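Local coordinates for protein AlyGC (Glaciecola chathamensis, PDB 5GKD) that cleaves the polysaccharide alginate as a lyase of family PL6, probably by beta-elimination, and carries a bound calcium ion, at residues Phe206-Gly211 with Ile417-Val422; Asn313-Asn318 with Ile388-His393; Ile681-Thr686 with Thr718-Asn723. One frame throughout, in Å; residues are numbered along the deposited sequence.

Contact 1: Phe206-Gly211 with Ile417-Val422; sequences FDRCNG and IGKDEV
A salt-bridge network of Asp207, Arg208 and Lys419 joins the end of strand 200-207, in the first beta-helix, to the loop segment 417-422, which lies between strands 398-400 and 441-444. With CG anti to the backbone N (chi1 -176°) and the rest extended, the Lys419 chain spans the gap and brings NZ to Asp207. Its NZ meets Asp207 OD2 at 3.4 Å, a weak hydrogen bond within the salt bridge. A water shores up this link. It donates to Asp207 OD1 at 2.7 Å and accepts from Lys419 NZ at 2.9 Å. Arg208, the residue just after the strand, grips the same carboxylate. Its NH1 bonds to Asp207 OD2 at 2.9 Å, with that oxygen in the guanidinium plane, and to Asp207 OD1 at 3.2 Å. Arg208 NH1 and Lys419 NZ lie 4.0 Å apart, and the shared carboxylate probably offsets their like charges, at least in part. Asp207 OD2 also has a hydrogen bond with Tyr170, and Arg208 NH2 forms a salt bridge to Glu431. Strands 170-171 and 224-231 lie next to strand 200-207. Tyr170 of the former also packs against Lys419, and Phe231 of the latter touches Asp207.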
# COMPACT_ATOMS: atom_id res chain seq x y z
N PHE A 206 32.93 11.31 0.46
CA PHE A 206 31.60 10.95 -0.01
C PHE A 206 31.75 9.87 -1.08
O PHE A 206 32.18 10.14 -2.21
CB PHE A 206 30.87 12.17 -0.56
CG PHE A 206 30.63 13.26 0.44
CD1 PHE A 206 31.63 14.15 0.76
CD2 PHE A 206 29.39 13.41 1.05
CE1 PHE A 206 31.41 15.18 1.68
CE2 PHE A 206 29.17 14.45 1.96
CZ PHE A 206 30.18 15.32 2.28
N ASP A 207 31.40 8.65 -0.72
CA ASP A 207 31.63 7.44 -1.51
C ASP A 207 30.27 6.97 -2.04
O ASP A 207 29.47 6.42 -1.28
CB ASP A 207 32.30 6.38 -0.65
CG ASP A 207 32.60 5.08 -1.40
OD1 ASP A 207 32.78 5.10 -2.64
OD2 ASP A 207 32.69 4.04 -0.73
N ARG A 208 30.02 7.20 -3.33
CA ARG A 208 28.79 6.79 -4.01
C ARG A 208 27.54 7.28 -3.28
O ARG A 208 26.58 6.53 -3.07
CB ARG A 208 28.75 5.29 -4.18
CG ARG A 208 29.78 4.75 -5.14
CD ARG A 208 30.80 4.00 -4.35
NE ARG A 208 30.74 2.59 -4.57
CZ ARG A 208 31.26 1.69 -3.74
NH1 ARG A 208 31.87 2.05 -2.62
NH2 ARG A 208 31.16 0.42 -4.06
N CYS A 209 27.56 8.55 -2.87
CA CYS A 209 26.37 9.15 -2.28
C CYS A 209 25.44 9.50 -3.44
O CYS A 209 25.64 10.49 -4.14
CB CYS A 209 26.74 10.36 -1.43
SG CYS A 209 27.76 9.88 0.01
N ASN A 210 24.42 8.66 -3.64
CA ASN A 210 23.60 8.67 -4.85
C ASN A 210 22.13 8.97 -4.54
O ASN A 210 21.25 8.64 -5.35
CB ASN A 210 23.72 7.33 -5.57
CG ASN A 210 25.13 7.04 -6.04
OD1 ASN A 210 26.04 7.86 -5.88
ND2 ASN A 210 25.32 5.86 -6.65
N GLY A 211 21.84 9.59 -3.39
CA GLY A 211 20.45 9.78 -2.99
C GLY A 211 19.63 10.58 -3.98
O GLY A 211 18.46 10.27 -4.23
N ILE A 417 42.05 13.74 0.69
CA ILE A 417 41.93 12.75 1.74
C ILE A 417 41.55 11.40 1.14
O ILE A 417 40.78 11.32 0.16
CB ILE A 417 40.91 13.20 2.81
CG1 ILE A 417 41.01 12.30 4.04
CG2 ILE A 417 39.50 13.26 2.26
CD1 ILE A 417 41.04 13.08 5.32
N GLY A 418 42.13 10.34 1.68
CA GLY A 418 41.88 9.00 1.18
C GLY A 418 40.72 8.31 1.86
O GLY A 418 40.30 8.68 2.95
N LYS A 419 40.19 7.28 1.20
CA LYS A 419 39.08 6.53 1.77
C LYS A 419 39.47 5.88 3.10
O LYS A 419 38.61 5.72 3.97
CB LYS A 419 38.61 5.46 0.77
CG LYS A 419 37.38 4.65 1.21
CD LYS A 419 36.92 3.75 0.08
CE LYS A 419 35.68 2.98 0.44
NZ LYS A 419 35.33 1.98 -0.62
N ASP A 420 40.74 5.51 3.28
CA ASP A 420 41.14 4.86 4.52
C ASP A 420 41.71 5.84 5.54
O ASP A 420 42.18 5.41 6.59
CB ASP A 420 42.14 3.73 4.24
CG ASP A 420 43.20 4.10 3.22
OD1 ASP A 420 43.83 5.18 3.34
OD2 ASP A 420 43.40 3.29 2.29
N GLU A 421 41.64 7.14 5.28
CA GLU A 421 42.00 8.14 6.27
C GLU A 421 40.79 8.76 6.93
O GLU A 421 40.89 9.78 7.59
CB GLU A 421 42.83 9.24 5.64
CG GLU A 421 44.05 8.73 4.91
CD GLU A 421 44.75 9.85 4.20
OE1 GLU A 421 45.66 10.44 4.79
OE2 GLU A 421 44.34 10.16 3.08
N VAL A 422 39.63 8.15 6.75
CA VAL A 422 38.37 8.72 7.14
C VAL A 422 37.56 7.61 7.81
O VAL A 422 37.83 6.43 7.62
CB VAL A 422 37.71 9.32 5.88
CG1 VAL A 422 36.32 9.25 5.94
CG2 VAL A 422 38.15 10.76 5.65
O HOH W 1 34.83 3.33 -3.09

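Contact 2: Asn313-Asn318 with Ile388-His393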
# COMPACT_ATOMS: atom_id res chain seq x y z
N ASN A 313 40.60 29.20 -10.66
CA ASN A 313 41.59 28.15 -10.40
C ASN A 313 40.98 26.77 -10.17
O ASN A 313 41.51 25.97 -9.41
CB ASN A 313 42.49 28.55 -9.23
CG ASN A 313 43.40 29.70 -9.60
OD1 ASN A 313 43.14 30.84 -9.27
ND2 ASN A 313 44.47 29.38 -10.31
N ASN A 314 39.90 26.47 -10.86
CA ASN A 314 39.40 25.11 -10.89
C ASN A 314 39.94 24.35 -12.09
O ASN A 314 40.20 24.92 -13.16
CB ASN A 314 37.87 25.13 -10.89
CG ASN A 314 37.32 25.91 -9.72
OD1 ASN A 314 37.42 25.47 -8.57
ND2 ASN A 314 36.81 27.09 -9.99
N THR A 315 40.13 23.06 -11.91
CA THR A 315 40.57 22.17 -12.98
C THR A 315 39.42 21.26 -13.36
O THR A 315 38.81 20.64 -12.49
CB THR A 315 41.78 21.35 -12.55
OG1 THR A 315 42.91 22.21 -12.40
CG2 THR A 315 42.06 20.26 -13.58
N LEU A 316 39.12 21.19 -14.65
CA LEU A 316 38.01 20.38 -15.13
C LEU A 316 38.53 19.48 -16.24
O LEU A 316 38.80 19.95 -17.35
CB LEU A 316 36.85 21.25 -15.60
CG LEU A 316 36.20 22.11 -14.51
CD1 LEU A 316 36.80 23.48 -14.43
CD2 LEU A 316 34.67 22.23 -14.71
N VAL A 317 38.68 18.19 -15.93
CA VAL A 317 39.20 17.21 -16.88
C VAL A 317 38.07 16.28 -17.28
O VAL A 317 37.45 15.64 -16.42
CB VAL A 317 40.36 16.40 -16.28
CG1 VAL A 317 40.90 15.43 -17.31
CG2 VAL A 317 41.44 17.30 -15.79
N ASN A 318 37.82 16.18 -18.59
CA ASN A 318 36.76 15.33 -19.14
C ASN A 318 35.44 15.53 -18.38
O ASN A 318 34.77 14.57 -18.00
CB ASN A 318 37.18 13.86 -19.16
CG ASN A 318 38.36 13.62 -20.08
OD1 ASN A 318 38.63 14.40 -20.98
ND2 ASN A 318 39.09 12.53 -19.86
N ILE A 388 48.19 21.06 -24.46
CA ILE A 388 48.25 20.66 -23.07
C ILE A 388 48.31 19.15 -23.01
O ILE A 388 47.51 18.47 -23.66
CB ILE A 388 47.02 21.16 -22.28
CG1 ILE A 388 46.87 22.67 -22.38
CG2 ILE A 388 47.11 20.73 -20.82
CD1 ILE A 388 45.57 23.16 -21.79
N THR A 389 49.25 18.61 -22.23
CA THR A 389 49.19 17.19 -21.91
C THR A 389 49.23 17.04 -20.40
O THR A 389 50.10 17.60 -19.72
CB THR A 389 50.29 16.39 -22.63
OG1 THR A 389 51.32 16.03 -21.71
CG2 THR A 389 50.90 17.18 -23.79
N MET A 390 48.25 16.33 -19.86
CA MET A 390 48.09 16.20 -18.42
C MET A 390 48.85 14.98 -17.93
O MET A 390 48.91 13.96 -18.61
CB MET A 390 46.60 16.07 -18.07
CG MET A 390 45.77 17.24 -18.56
SD MET A 390 46.16 18.74 -17.67
CE MET A 390 45.05 18.61 -16.30
N GLN A 391 49.44 15.09 -16.75
CA GLN A 391 49.99 13.90 -16.13
C GLN A 391 49.67 13.90 -14.65
O GLN A 391 49.59 14.95 -14.02
CB GLN A 391 51.50 13.79 -16.35
CG GLN A 391 52.32 14.73 -15.56
CD GLN A 391 53.80 14.41 -15.73
OE1 GLN A 391 54.66 15.13 -15.23
NE2 GLN A 391 54.10 13.33 -16.45
N ARG A 392 49.46 12.71 -14.11
CA ARG A 392 48.96 12.58 -12.75
C ARG A 392 50.09 12.65 -11.73
O ARG A 392 51.01 11.84 -11.78
CB ARG A 392 48.19 11.27 -12.61
CG ARG A 392 47.17 11.31 -11.49
CD ARG A 392 46.32 10.07 -11.50
NE ARG A 392 45.46 9.95 -12.67
CZ ARG A 392 44.33 10.64 -12.84
NH1 ARG A 392 43.96 11.53 -11.93
NH2 ARG A 392 43.58 10.45 -13.93
N HIS A 393 50.01 13.61 -10.82
CA HIS A 393 50.97 13.73 -9.74
C HIS A 393 50.73 12.65 -8.68
O HIS A 393 49.77 11.88 -8.73
CB HIS A 393 50.89 15.11 -9.10
CG HIS A 393 51.52 16.20 -9.91
ND1 HIS A 393 51.90 17.40 -9.36
CD2 HIS A 393 51.84 16.27 -11.23
CE1 HIS A 393 52.43 18.17 -10.30
NE2 HIS A 393 52.41 17.50 -11.44
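Met390 has CG beside its backbone N (chi1 -57°) and bends again at chi2 (-69°) and chi3 (-88°), which carries its CE methyl to strand 315-317. There CE meets the methyls of Val317 and Thr315. Val317 offers CG2, the branch anti to its own carbonyl carbon. The contact from Val317 CG2 to Met390 CE is 3.9 Å. Thr315 CG2 is a looser neighbour of Met390 CE, at 4.4 Å. Thr315 and Val317 lie two residues apart on one face of the strand, so one methyl can meet both. Leu316 points away between them. The Val317 and Met390 side chains run past each other in opposite senses. The closest CA atoms, those of Val317 and Met390, are 9.1 Å apart. Strand 390-392 pairs instead with the antiparallel strand 398-400, and this small two-stranded sheet lies against the side of the first beta-helix. Leu398 touches both Val317 and Met390, and Leu345 and Val347 of strand 339-347 also pack on Met390. Thr315 turns its hydroxyl to another task, as OG1 is hydrogen-bonded to the backbone N of Val410. The contact is therefore purely apolar. Its hold comes from methyl groups packed together, those of Thr315 and Val317 on buried residues, with no hydrogen bond between the segments to add direction.

Contact 3: Ile681-Thr686 with Thr718-Asn723; sequences IIFELT and TTISGN
Strands 681-685 and 717-721 face each other side chain to side chain and run in roughly opposite directions. Their nearest CA atoms, those of Leu685 and Thr718, are 9.5 Å apart, and no hydrogen bond passes between the segments. Two pairs of side chains meet across the gap. Leu685 meets Thr718, and two residues away on each strand Phe683 meets Ile720. All four project toward the opposite segment. In the first pair Leu685 CD1 lies 3.5 Å from Thr718 OG1, a contact of a methyl with a hydroxyl oxygen. Thr718 places OG1 beside its backbone N (chi1 -54°), and the two side chains meet at a slant. In the second pair Ile720 CD1 approaches the ring of Phe683 obliquely, 4.4 Å from CE2. This pair is wholly apolar. Val707, on the neighbouring strand 706-709, touches both Leu685 and Ile720, while Thr692 and Val694 of strand 691-700 pack on Phe683. Along strand 681-685 the backbone is bonded to strands 660-663 and 706-709, both parallel to it. Strand 717-721 pairs in parallel with strand 691-700. Parallel strands stacked within each wall, with side chains meeting between walls, are the mark of a parallel beta-helix. Here two walls meet near the C-terminal end of the second beta-helix, with Phe683 and Leu685 buried and Thr718 and Ile720 partly exposed.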
# COMPACT_ATOMS: atom_id res chain seq x y z
N ILE A 681 1.86 5.32 -28.84
CA ILE A 681 2.75 5.79 -27.79
C ILE A 681 2.25 7.16 -27.32
O ILE A 681 1.89 8.00 -28.15
CB ILE A 681 4.19 5.89 -28.32
CG1 ILE A 681 4.72 4.52 -28.72
CG2 ILE A 681 5.10 6.56 -27.31
CD1 ILE A 681 6.01 4.62 -29.52
N ILE A 682 2.23 7.40 -26.01
CA ILE A 682 1.75 8.68 -25.50
C ILE A 682 2.75 9.24 -24.51
O ILE A 682 3.06 8.60 -23.50
CB ILE A 682 0.36 8.58 -24.85
CG1 ILE A 682 -0.68 8.07 -25.84
CG2 ILE A 682 -0.06 9.96 -24.33
CD1 ILE A 682 -2.10 8.10 -25.31
N PHE A 683 3.25 10.44 -24.80
CA PHE A 683 4.13 11.17 -23.90
C PHE A 683 3.33 12.24 -23.18
O PHE A 683 2.53 12.96 -23.80
CB PHE A 683 5.30 11.81 -24.66
CG PHE A 683 6.22 10.81 -25.27
CD1 PHE A 683 7.17 10.18 -24.51
CD2 PHE A 683 6.13 10.50 -26.61
CE1 PHE A 683 8.02 9.24 -25.07
CE2 PHE A 683 6.97 9.56 -27.18
CZ PHE A 683 7.91 8.93 -26.41
N GLU A 684 3.53 12.33 -21.87
CA GLU A 684 3.03 13.41 -21.05
C GLU A 684 4.27 14.02 -20.38
O GLU A 684 4.67 13.64 -19.28
CB GLU A 684 1.95 12.89 -20.06
CG GLU A 684 0.71 12.31 -20.77
CD GLU A 684 -0.42 11.89 -19.83
OE1 GLU A 684 -0.15 11.65 -18.64
OE2 GLU A 684 -1.59 11.81 -20.29
N LEU A 685 4.90 14.94 -21.07
CA LEU A 685 6.10 15.58 -20.61
C LEU A 685 5.87 16.61 -19.52
O LEU A 685 4.99 17.39 -19.63
CB LEU A 685 6.82 16.21 -21.79
CG LEU A 685 7.18 15.24 -22.89
CD1 LEU A 685 7.54 15.96 -24.16
CD2 LEU A 685 8.24 14.24 -22.48
N THR A 686 6.68 16.57 -18.47
CA THR A 686 6.57 17.49 -17.35
C THR A 686 7.75 18.46 -17.30
O THR A 686 8.36 18.72 -18.28
CB THR A 686 6.51 16.75 -16.01
OG1 THR A 686 7.72 16.06 -15.79
CG2 THR A 686 5.38 15.77 -15.97
N THR A 718 12.28 17.34 -27.91
CA THR A 718 11.52 16.19 -28.37
C THR A 718 11.75 16.03 -29.87
O THR A 718 11.34 16.88 -30.66
CB THR A 718 10.04 16.38 -28.07
OG1 THR A 718 9.88 16.66 -26.67
CG2 THR A 718 9.23 15.14 -28.43
N THR A 719 12.42 14.94 -30.24
CA THR A 719 12.72 14.60 -31.62
C THR A 719 11.93 13.35 -31.98
O THR A 719 12.24 12.26 -31.50
CB THR A 719 14.22 14.35 -31.80
OG1 THR A 719 14.94 15.57 -31.60
CG2 THR A 719 14.53 13.80 -33.20
N ILE A 720 10.91 13.50 -32.83
CA ILE A 720 10.10 12.39 -33.29
C ILE A 720 10.08 12.47 -34.81
O ILE A 720 9.35 13.28 -35.39
CB ILE A 720 8.68 12.40 -32.71
CG1 ILE A 720 8.73 12.16 -31.20
CG2 ILE A 720 7.83 11.33 -33.37
CD1 ILE A 720 7.40 12.38 -30.49
N SER A 721 10.91 11.67 -35.47
CA SER A 721 11.04 11.75 -36.92
C SER A 721 11.70 10.49 -37.44
O SER A 721 12.25 9.69 -36.69
CB SER A 721 11.84 12.98 -37.33
OG SER A 721 13.17 12.84 -36.84
N GLY A 722 11.69 10.35 -38.76
CA GLY A 722 12.31 9.20 -39.38
C GLY A 722 11.53 7.93 -39.18
O GLY A 722 12.11 6.84 -39.21
N ASN A 723 10.23 8.04 -38.97
CA ASN A 723 9.36 6.90 -38.74
C ASN A 723 8.44 6.69 -39.93
O ASN A 723 7.96 7.66 -40.54
CB ASN A 723 8.52 7.09 -37.47
CG ASN A 723 9.37 7.24 -36.23
OD1 ASN A 723 10.20 6.38 -35.93
ND2 ASN A 723 9.20 8.34 -35.53

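Overall arrangement
From the N terminus, the chain winds up the first beta-helix and reaches 206-211, just before the calcium ligands Glu212 and Glu214. It then passes 313-318 and 388-393, which close contact 2, and only afterwards comes to 417-422, which closes contact 1. Contact 2 is therefore nested inside the loop of contact 1. Their centres are 22 Å apart, and each joins a later segment to the same set of parallel strands. The segment 417-422 belongs to the connection leading into the second beta-helix. Contact 3 follows in series and ties two walls of that beta-helix near its end. Its centre lies 40 Å from that of contact 1 and 39 Å from that of contact 2.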